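Local coordinates for protein CurF (Lyngbya majuscula, PDB 2Q35) that probably catalyses a decarboxylation step in polyketide chain beta-branching, through a lyase domain of the crotonase family, at residues P92-H100 and R178-G189; F127-V135 and T229-I239. The protein carries 1 engineered substitution. All blocks are in the same frame, centred on the assembly; numbering follows the deposited sequence.

In the fold
After strands 4-10, 13-18 and 50-54 the chain adds strand 93-97 to the core sheet, then passes through the short helix 127-130 and the loop after it before it returns as helix 178-192 against that strand. This closes interaction 1 around a loop of 77 residues. Directly afterwards comes the long helix 197-230; its last turn and the start of helix 235-240 meet 127-135, closing interaction 2 across 93 residues. The two loops therefore cross, each holding one segment of the other. The centres of interactions 1 and 2 lie about 32 Å apart. Interaction 1 ties the sheet to an outer helix, whereas interaction 2 ties the C-terminal helices to mid-chain beside the third subunit.

Interaction 1: P92-H100 and R178-G189; sequences PIIAAMQGH and RQDVLNYAQQLG
In the crotonase core sheet, strand 93-97 carries helix 178-192 on one face, and the two meet through small side chains, Ala-96 against Ala-185. Strand and helix run almost antiparallel, at 168°, with their axes 7.6 Å apart at closest approach. Such a short spacing is possible because the middle of the interface is alanine on alanine, Ala-96 CB lying 3.7 Å from Ala-185 CB. Leu-182 brings only its CD1 branch to the same methyl. Two residues earlier on the same face of the strand, Ile-94 lays two branches on the helix. Ile-94 CG2, anti to the backbone N, rests 3.6 Å from Ala-185 CB, while Ile-94 CD1 reaches on to the backbone, 3.5 Å from Gly-189 N, and also meets Leu-188 CG at 3.9 Å. Toward the other end, Val-181 points CG1 at the strand's exit, 3.7 Å from Gln-98 N. The amide of Gln-98 turns off to Gly-57 O, Tyr-59 O and Gly-55 N, so it is its CB that packs on Val-181. Strand 93-97 lies between parallel strands 50-54 and 114-118: Ile-52 of the first also touches Ala-96 and Leu-182, Val-116 of the second receives Tyr-184, and Leu-188 packs on Glu-153 of the second subunit.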
loop_
_atom_site.group_PDB
_atom_site.type_symbol
_atom_site.label_atom_id
_atom_site.label_comp_id
_atom_site.label_asym_id
_atom_site.label_seq_id
_atom_site.Cartn_x
_atom_site.Cartn_y
_atom_site.Cartn_z
ATOM N N PRO A 92 6.508 15.547 -15.372
ATOM C CA PRO A 92 5.685 15.382 -14.158
ATOM C C PRO A 92 4.594 16.445 -13.996
ATOM O O PRO A 92 4.797 17.630 -14.329
ATOM C CB PRO A 92 6.690 15.542 -13.004
ATOM C CG PRO A 92 8.022 15.632 -13.590
ATOM C CD PRO A 92 7.951 15.644 -15.092
ATOM N N ILE A 93 3.451 15.989 -13.499
ATOM C CA ILE A 93 2.300 16.845 -13.235
ATOM C C ILE A 93 1.956 16.787 -11.745
ATOM O O ILE A 93 1.887 15.693 -11.162
ATOM C CB ILE A 93 1.063 16.393 -14.061
ATOM C CG1 ILE A 93 1.347 16.406 -15.557
ATOM C CG2 ILE A 93 -0.202 17.261 -13.748
ATOM C CD1 ILE A 93 0.202 15.704 -16.346
ATOM N N ILE A 94 1.748 17.960 -11.134
ATOM C CA ILE A 94 1.226 18.065 -9.763
ATOM C C ILE A 94 -0.198 18.621 -9.826
ATOM O O ILE A 94 -0.416 19.700 -10.369
ATOM C CB ILE A 94 2.081 19.035 -8.927
ATOM C CG1 ILE A 94 3.561 18.602 -8.928
ATOM C CG2 ILE A 94 1.534 19.180 -7.485
ATOM C CD1 ILE A 94 4.555 19.619 -8.341
ATOM N N ALA A 95 -1.171 17.886 -9.288
ATOM C CA ALA A 95 -2.562 18.343 -9.320
ATOM C C ALA A 95 -2.780 19.090 -8.018
ATOM O O ALA A 95 -2.818 18.467 -6.958
ATOM C CB ALA A 95 -3.512 17.187 -9.383
ATOM N N ALA A 96 -2.934 20.390 -8.133
ATOM C CA ALA A 96 -3.172 21.236 -6.939
ATOM C C ALA A 96 -4.681 21.400 -6.801
ATOM O O ALA A 96 -5.297 22.285 -7.403
ATOM C CB ALA A 96 -2.469 22.598 -7.081
ATOM N N MET A 97 -5.293 20.472 -6.078
ATOM C CA MET A 97 -6.739 20.431 -5.996
ATOM C C MET A 97 -7.157 21.358 -4.836
ATOM O O MET A 97 -7.460 20.899 -3.736
ATOM C CB MET A 97 -7.231 19.004 -5.822
ATOM C CG MET A 97 -6.777 18.086 -6.949
ATOM S SD MET A 97 -7.711 16.526 -7.036
ATOM C CE MET A 97 -7.627 15.978 -5.326
ATOM N N GLN A 98 -7.168 22.650 -5.137
ATOM C CA GLN A 98 -7.464 23.686 -4.114
ATOM C C GLN A 98 -8.953 23.764 -3.788
ATOM O O GLN A 98 -9.360 24.430 -2.815
ATOM C CB GLN A 98 -6.913 25.051 -4.571
ATOM C CG GLN A 98 -7.856 25.972 -5.389
ATOM C CD GLN A 98 -8.517 25.320 -6.601
ATOM O OE1 GLN A 98 -7.947 24.430 -7.265
ATOM N NE2 GLN A 98 -9.743 25.746 -6.887
ATOM N N GLY A 99 -9.755 23.164 -4.658
ATOM C CA GLY A 99 -11.209 23.098 -4.549
ATOM C C GLY A 99 -11.768 21.688 -4.640
ATOM O O GLY A 99 -11.031 20.699 -4.559
ATOM N N HIS A 100 -13.087 21.596 -4.777
ATOM C CA HIS A 100 -13.755 20.314 -4.724
ATOM C C HIS A 100 -13.370 19.532 -5.980
ATOM O O HIS A 100 -13.074 20.123 -7.026
ATOM C CB HIS A 100 -15.262 20.502 -4.776
ATOM C CG HIS A 100 -15.797 21.454 -3.753
ATOM N ND1 HIS A 100 -15.630 21.264 -2.399
ATOM C CD2 HIS A 100 -16.551 22.569 -3.888
ATOM C CE1 HIS A 100 -16.236 22.240 -1.741
ATOM N NE2 HIS A 100 -16.791 23.054 -2.622
ATOM N N ARG A 178 -6.940 25.388 2.161
ATOM C CA ARG A 178 -7.234 25.815 0.796
ATOM C C ARG A 178 -6.293 26.913 0.300
ATOM O O ARG A 178 -5.776 26.809 -0.810
ATOM C CB ARG A 178 -8.708 26.235 0.690
ATOM C CG ARG A 178 -8.992 27.306 -0.363
ATOM C CD ARG A 178 -9.800 26.802 -1.563
ATOM N NE ARG A 178 -11.092 26.171 -1.236
ATOM C CZ ARG A 178 -11.914 26.546 -0.252
ATOM N NH1 ARG A 178 -11.613 27.568 0.537
ATOM N NH2 ARG A 178 -13.053 25.895 -0.057
ATOM N N GLN A 179 -6.062 27.961 1.112
ATOM C CA GLN A 179 -5.202 29.082 0.702
ATOM C C GLN A 179 -3.717 28.717 0.543
ATOM O O GLN A 179 -2.919 29.527 0.051
ATOM C CB GLN A 179 -5.324 30.255 1.694
ATOM C CG GLN A 179 -4.585 30.027 3.024
ATOM C CD GLN A 179 -5.148 30.831 4.197
ATOM O OE1 GLN A 179 -5.448 32.027 4.075
ATOM N NE2 GLN A 179 -5.297 30.167 5.352
ATOM N N ASP A 180 -3.344 27.492 0.946
ATOM C CA ASP A 180 -1.966 27.023 0.866
ATOM C C ASP A 180 -1.738 25.947 -0.183
ATOM O O ASP A 180 -0.577 25.577 -0.441
ATOM C CB ASP A 180 -1.536 26.422 2.198
ATOM C CG ASP A 180 -1.483 27.462 3.332
ATOM O OD1 ASP A 180 -1.297 28.653 3.038
ATOM O OD2 ASP A 180 -1.647 27.072 4.503
ATOM N N VAL A 181 -2.827 25.410 -0.733
ATOM C CA VAL A 181 -2.705 24.296 -1.703
ATOM C C VAL A 181 -1.815 24.599 -2.911
ATOM O O VAL A 181 -0.873 23.845 -3.204
ATOM C CB VAL A 181 -4.092 23.799 -2.137
ATOM C CG1 VAL A 181 -3.964 22.804 -3.353
ATOM C CG2 VAL A 181 -4.833 23.138 -0.972
ATOM N N LEU A 182 -2.112 25.681 -3.631
ATOM C CA LEU A 182 -1.311 26.022 -4.807
ATOM C C LEU A 182 0.152 26.322 -4.440
ATOM O O LEU A 182 1.077 25.817 -5.083
ATOM C CB LEU A 182 -1.966 27.169 -5.561
ATOM C CG LEU A 182 -1.251 27.590 -6.827
ATOM C CD1 LEU A 182 -1.163 26.402 -7.817
ATOM C CD2 LEU A 182 -1.970 28.745 -7.465
ATOM N N ASN A 183 0.374 27.118 -3.374
ATOM C CA ASN A 183 1.740 27.380 -2.905
ATOM C C ASN A 183 2.526 26.097 -2.610
ATOM O O ASN A 183 3.703 26.008 -2.944
ATOM C CB ASN A 183 1.735 28.264 -1.635
ATOM C CG ASN A 183 1.209 29.686 -1.876
ATOM O OD1 ASN A 183 0.706 30.363 -0.931
ATOM N ND2 ASN A 183 1.328 30.159 -3.102
ATOM N N TYR A 184 1.879 25.121 -1.974
ATOM C CA TYR A 184 2.533 23.870 -1.618
ATOM C C TYR A 184 2.965 23.181 -2.920
ATOM O O TYR A 184 4.104 22.730 -3.023
ATOM C CB TYR A 184 1.595 22.971 -0.808
ATOM C CG TYR A 184 2.245 21.663 -0.385
ATOM C CD1 TYR A 184 2.417 20.633 -1.304
ATOM C CD2 TYR A 184 2.715 21.462 0.922
ATOM C CE1 TYR A 184 3.016 19.443 -0.950
ATOM C CE2 TYR A 184 3.317 20.248 1.294
ATOM C CZ TYR A 184 3.454 19.240 0.325
ATOM O OH TYR A 184 4.033 18.014 0.594
ATOM N N ALA A 185 2.047 23.136 -3.890
ATOM C CA ALA A 185 2.321 22.495 -5.196
ATOM C C ALA A 185 3.479 23.200 -5.910
ATOM O O ALA A 185 4.369 22.548 -6.481
ATOM C CB ALA A 185 1.081 22.485 -6.082
ATOM N N GLN A 186 3.483 24.529 -5.859
ATOM C CA GLN A 186 4.515 25.308 -6.529
ATOM C C GLN A 186 5.872 25.029 -5.911
ATOM O O GLN A 186 6.869 24.879 -6.627
ATOM C CB GLN A 186 4.193 26.810 -6.472
ATOM C CG GLN A 186 2.968 27.188 -7.326
ATOM C CD GLN A 186 2.435 28.586 -7.022
ATOM O OE1 GLN A 186 2.751 29.164 -5.980
ATOM N NE2 GLN A 186 1.613 29.116 -7.912
ATOM N N GLN A 187 5.910 24.936 -4.588
ATOM C CA GLN A 187 7.171 24.647 -3.887
ATOM C C GLN A 187 7.717 23.277 -4.247
ATOM O O GLN A 187 8.925 23.140 -4.509
ATOM C CB GLN A 187 6.999 24.803 -2.368
ATOM C CG GLN A 187 6.793 26.262 -1.974
ATOM C CD GLN A 187 6.648 26.480 -0.481
ATOM O OE1 GLN A 187 7.153 25.700 0.336
ATOM N NE2 GLN A 187 5.966 27.567 -0.114
ATOM N N LEU A 188 6.828 22.270 -4.283
ATOM C CA LEU A 188 7.210 20.926 -4.683
ATOM C C LEU A 188 7.693 20.954 -6.134
ATOM O O LEU A 188 8.711 20.312 -6.455
ATOM C CB LEU A 188 6.025 19.972 -4.517
ATOM C CG LEU A 188 6.212 18.522 -5.004
ATOM C CD1 LEU A 188 7.413 17.821 -4.351
ATOM C CD2 LEU A 188 4.897 17.765 -4.791
ATOM N N GLY A 189 6.998 21.702 -6.989
ATOM C CA GLY A 189 7.357 21.743 -8.428
ATOM C C GLY A 189 8.769 22.299 -8.581
ATOM O O GLY A 189 9.567 21.803 -9.360
#

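Interaction 2: F127-V135 and T229-I239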
loop_
_atom_site.group_PDB
_atom_site.type_symbol
_atom_site.label_atom_id
_atom_site.label_comp_id
_atom_site.label_asym_id
_atom_site.label_seq_id
_atom_site.Cartn_x
_atom_site.Cartn_y
_atom_site.Cartn_z
ATOM N N PHE A 127 -20.030 8.078 -8.501
ATOM C CA PHE A 127 -20.771 7.200 -9.387
ATOM C C PHE A 127 -21.858 6.416 -8.655
ATOM O O PHE A 127 -23.021 6.428 -9.056
ATOM C CB PHE A 127 -19.796 6.254 -10.088
ATOM C CG PHE A 127 -18.552 6.935 -10.597
ATOM C CD1 PHE A 127 -18.575 7.657 -11.798
ATOM C CD2 PHE A 127 -17.356 6.852 -9.887
ATOM C CE1 PHE A 127 -17.416 8.277 -12.291
ATOM C CE2 PHE A 127 -16.206 7.471 -10.368
ATOM C CZ PHE A 127 -16.246 8.192 -11.582
ATOM N N MET A 128 -21.494 5.753 -7.561
ATOM C CA MET A 128 -22.455 4.889 -6.874
ATOM C C MET A 128 -23.539 5.660 -6.116
ATOM O O MET A 128 -24.577 5.087 -5.754
ATOM C CB MET A 128 -21.746 3.884 -5.963
ATOM C CG MET A 128 -20.949 2.807 -6.744
ATOM S SD MET A 128 -22.034 1.561 -7.467
ATOM C CE MET A 128 -22.288 0.484 -6.062
ATOM N N LYS A 129 -23.283 6.940 -5.876
ATOM C CA LYS A 129 -24.328 7.813 -5.319
ATOM C C LYS A 129 -25.497 7.901 -6.287
ATOM O O LYS A 129 -26.660 7.842 -5.876
ATOM C CB LYS A 129 -23.787 9.200 -5.017
ATOM C CG LYS A 129 -24.868 10.187 -4.502
ATOM C CD LYS A 129 -24.302 11.275 -3.599
ATOM C CE LYS A 129 -24.371 10.896 -2.106
ATOM N NZ LYS A 129 -23.663 11.868 -1.168
ATOM N N TYR A 130 -25.191 8.026 -7.577
ATOM C CA TYR A 130 -26.222 7.979 -8.618
ATOM C C TYR A 130 -26.749 6.575 -8.848
ATOM O O TYR A 130 -27.799 6.413 -9.450
ATOM C CB TYR A 130 -25.679 8.472 -9.952
ATOM C CG TYR A 130 -25.134 9.875 -9.938
ATOM C CD1 TYR A 130 -25.953 10.954 -9.614
ATOM C CD2 TYR A 130 -23.804 10.121 -10.264
ATOM C CE1 TYR A 130 -25.460 12.245 -9.614
ATOM C CE2 TYR A 130 -23.290 11.420 -10.274
ATOM C CZ TYR A 130 -24.127 12.472 -9.941
ATOM O OH TYR A 130 -23.619 13.762 -9.955
ATOM N N GLY A 131 -25.988 5.570 -8.417
ATOM C CA GLY A 131 -26.470 4.191 -8.421
ATOM C C GLY A 131 -25.792 3.294 -9.431
ATOM O O GLY A 131 -26.232 2.155 -9.611
ATOM N N PHE A 132 -24.735 3.793 -10.084
ATOM C CA PHE A 132 -24.052 2.998 -11.127
ATOM C C PHE A 132 -22.553 2.913 -10.855
ATOM O O PHE A 132 -22.021 3.598 -9.969
ATOM C CB PHE A 132 -24.346 3.521 -12.544
ATOM C CG PHE A 132 -24.044 4.979 -12.735
ATOM C CD1 PHE A 132 -22.738 5.422 -12.845
ATOM C CD2 PHE A 132 -25.074 5.912 -12.799
ATOM C CE1 PHE A 132 -22.451 6.776 -13.015
ATOM C CE2 PHE A 132 -24.788 7.274 -12.966
ATOM C CZ PHE A 132 -23.493 7.696 -13.078
ATOM N N THR A 133 -21.884 2.012 -11.566
ATOM C CA THR A 133 -20.469 1.710 -11.284
ATOM C C THR A 133 -19.530 2.690 -12.000
ATOM O O THR A 133 -19.952 3.385 -12.933
ATOM C CB THR A 133 -20.133 0.265 -11.693
ATOM O OG1 THR A 133 -20.487 0.090 -13.070
ATOM C CG2 THR A 133 -20.954 -0.735 -10.862
ATOM N N PRO A 134 -18.272 2.802 -11.533
ATOM C CA PRO A 134 -17.335 3.820 -12.067
ATOM C C PRO A 134 -16.906 3.645 -13.524
ATOM O O PRO A 134 -17.127 2.592 -14.136
ATOM C CB PRO A 134 -16.096 3.682 -11.157
ATOM C CG PRO A 134 -16.614 3.019 -9.917
ATOM C CD PRO A 134 -17.704 2.078 -10.371
ATOM N N VAL A 135 -16.329 4.714 -14.066
ATOM C CA VAL A 135 -15.594 4.712 -15.327
ATOM C C VAL A 135 -14.251 5.398 -15.116
ATOM O O VAL A 135 -14.028 6.083 -14.105
ATOM C CB VAL A 135 -16.372 5.434 -16.476
ATOM C CG1 VAL A 135 -17.612 4.666 -16.807
ATOM C CG2 VAL A 135 -16.743 6.858 -16.059
ATOM N N THR A 229 -24.842 -1.313 -15.594
ATOM C CA THR A 229 -25.429 -0.761 -14.362
ATOM C C THR A 229 -26.049 0.626 -14.535
ATOM O O THR A 229 -26.968 0.997 -13.776
ATOM C CB THR A 229 -24.426 -0.758 -13.193
ATOM O OG1 THR A 229 -23.344 0.134 -13.485
ATOM C CG2 THR A 229 -23.894 -2.153 -12.918
ATOM N N PHE A 230 -25.538 1.390 -15.499
ATOM C CA PHE A 230 -26.087 2.725 -15.808
ATOM C C PHE A 230 -27.440 2.604 -16.483
ATOM O O PHE A 230 -28.352 3.418 -16.244
ATOM C CB PHE A 230 -25.122 3.532 -16.683
ATOM C CG PHE A 230 -25.587 4.935 -16.973
ATOM C CD1 PHE A 230 -25.278 5.978 -16.106
ATOM C CD2 PHE A 230 -26.311 5.210 -18.117
ATOM C CE1 PHE A 230 -25.711 7.279 -16.375
ATOM C CE2 PHE A 230 -26.753 6.501 -18.407
ATOM C CZ PHE A 230 -26.446 7.540 -17.533
ATOM N N ASN A 231 -27.587 1.583 -17.329
ATOM C CA ASN A 231 -28.824 1.418 -18.078
ATOM C C ASN A 231 -29.801 0.483 -17.371
ATOM O O ASN A 231 -30.133 -0.613 -17.870
ATOM C CB ASN A 231 -28.517 0.973 -19.515
ATOM C CG ASN A 231 -27.746 2.038 -20.289
ATOM O OD1 ASN A 231 -28.298 3.091 -20.638
ATOM N ND2 ASN A 231 -26.458 1.791 -20.530
ATOM N N GLN A 232 -30.224 0.916 -16.191
ATOM C CA GLN A 232 -31.236 0.232 -15.408
ATOM C C GLN A 232 -32.345 1.244 -15.130
ATOM O O GLN A 232 -32.068 2.450 -15.010
ATOM C CB GLN A 232 -30.653 -0.311 -14.100
ATOM C CG GLN A 232 -29.588 -1.420 -14.280
ATOM C CD GLN A 232 -30.087 -2.649 -15.083
ATOM O OE1 GLN A 232 -31.210 -3.145 -14.882
ATOM N NE2 GLN A 232 -29.225 -3.163 -15.972
ATOM N N PRO A 233 -33.596 0.763 -15.045
ATOM C CA PRO A 233 -34.793 1.605 -14.957
ATOM C C PRO A 233 -34.710 2.784 -13.981
ATOM O O PRO A 233 -35.090 3.901 -14.347
ATOM C CB PRO A 233 -35.882 0.613 -14.530
ATOM C CG PRO A 233 -35.453 -0.685 -15.167
ATOM C CD PRO A 233 -33.940 -0.678 -15.106
ATOM N N GLU A 234 -34.183 2.537 -12.781
ATOM C CA GLU A 234 -34.264 3.498 -11.664
ATOM C C GLU A 234 -33.202 4.594 -11.693
ATOM O O GLU A 234 -33.253 5.549 -10.899
ATOM C CB GLU A 234 -34.142 2.738 -10.340
ATOM C CG GLU A 234 -32.717 2.212 -10.102
ATOM C CD GLU A 234 -32.650 0.952 -9.265
ATOM O OE1 GLU A 234 -33.092 0.975 -8.091
ATOM O OE2 GLU A 234 -32.125 -0.058 -9.786
ATOM N N ILE A 235 -32.225 4.463 -12.581
ATOM C CA ILE A 235 -31.090 5.386 -12.585
ATOM C C ILE A 235 -31.476 6.828 -12.949
ATOM O O ILE A 235 -31.005 7.766 -12.309
ATOM C CB ILE A 235 -29.921 4.866 -13.483
ATOM C CG1 ILE A 235 -29.378 3.541 -12.932
ATOM C CG2 ILE A 235 -28.804 5.925 -13.624
ATOM C CD1 ILE A 235 -28.862 3.611 -11.462
ATOM N N ALA A 236 -32.320 7.007 -13.966
ATOM C CA ALA A 236 -32.741 8.363 -14.366
ATOM C C ALA A 236 -33.333 9.141 -13.189
ATOM O O ALA A 236 -32.997 10.311 -12.992
ATOM C CB ALA A 236 -33.717 8.319 -15.508
ATOM N N SER A 237 -34.184 8.476 -12.405
ATOM C CA SER A 237 -34.800 9.097 -11.227
ATOM C C SER A 237 -33.782 9.426 -10.130
ATOM O O SER A 237 -33.871 10.473 -9.464
ATOM C CB SER A 237 -35.925 8.203 -10.674
ATOM O OG SER A 237 -36.458 8.730 -9.463
ATOM N N ARG A 238 -32.810 8.535 -9.939
ATOM C CA ARG A 238 -31.749 8.778 -8.967
ATOM C C ARG A 238 -30.947 10.019 -9.360
ATOM O O ARG A 238 -30.636 10.858 -8.502
ATOM C CB ARG A 238 -30.844 7.537 -8.817
ATOM C CG ARG A 238 -31.521 6.377 -8.104
ATOM C CD ARG A 238 -30.600 5.188 -8.028
ATOM N NE ARG A 238 -30.933 4.261 -6.951
ATOM C CZ ARG A 238 -30.242 4.136 -5.805
ATOM N NH1 ARG A 238 -29.154 4.864 -5.579
ATOM N NH2 ARG A 238 -30.630 3.247 -4.917
ATOM N N ILE A 239 -30.641 10.155 -10.658
ATOM C CA ILE A 239 -29.892 11.318 -11.133
ATOM C C ILE A 239 -30.746 12.569 -10.929
ATOM O O ILE A 239 -30.250 13.581 -10.428
ATOM C CB ILE A 239 -29.437 11.193 -12.601
ATOM C CG1 ILE A 239 -28.494 9.981 -12.736
ATOM C CG2 ILE A 239 -28.736 12.494 -13.061
ATOM C CD1 ILE A 239 -28.319 9.482 -14.164
#
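Phe-132 and Phe-230 make a T-shaped pair, the edge of Phe-230 turned toward a face of Phe-132, with planes at 64° and centroids 4.9 Å apart. The pair helps join short helix 127-130 and its following loop to the end of helix 197-230 and the start of helix 235-240, at the border with the third subunit. Phe-230 CD1 sits off-centre above that ring, 3.3 Å from Phe-132 CD2. On the opposite face Phe-127 O lies over the ring centre. Ile-235 comes in at the ring's edge instead, its CG2 3.8 Å from Phe-132 CD2, and sends CD1 to within 3.5 Å of Gly-131 O. Phe-132 holds CG between its backbone N and carbonyl carbon (chi1 54°), which turns the ring toward the C-terminal segment. Gly-131, at positive phi (110°), lets the chain leave helix 127-130 right beside Ile-235 and Arg-238. Arg-238 runs extended past Tyr-130, its CB 3.3 Å from Tyr-130 O, and its NH2 bonds Lys-194 O of the third subunit. Thr-133 OG1 and Thr-229 OG1 approach to 2.9 Å, but the Thr-229 hydroxyl also has Ile-225 O in reach, by a weak bond. Cohesion is thus mostly apolar and aromatic: buried Tyr-130 O has no hydrogen-bond partner, whereas Gly-131 O is satisfied by Ser-199 OG of the third subunit.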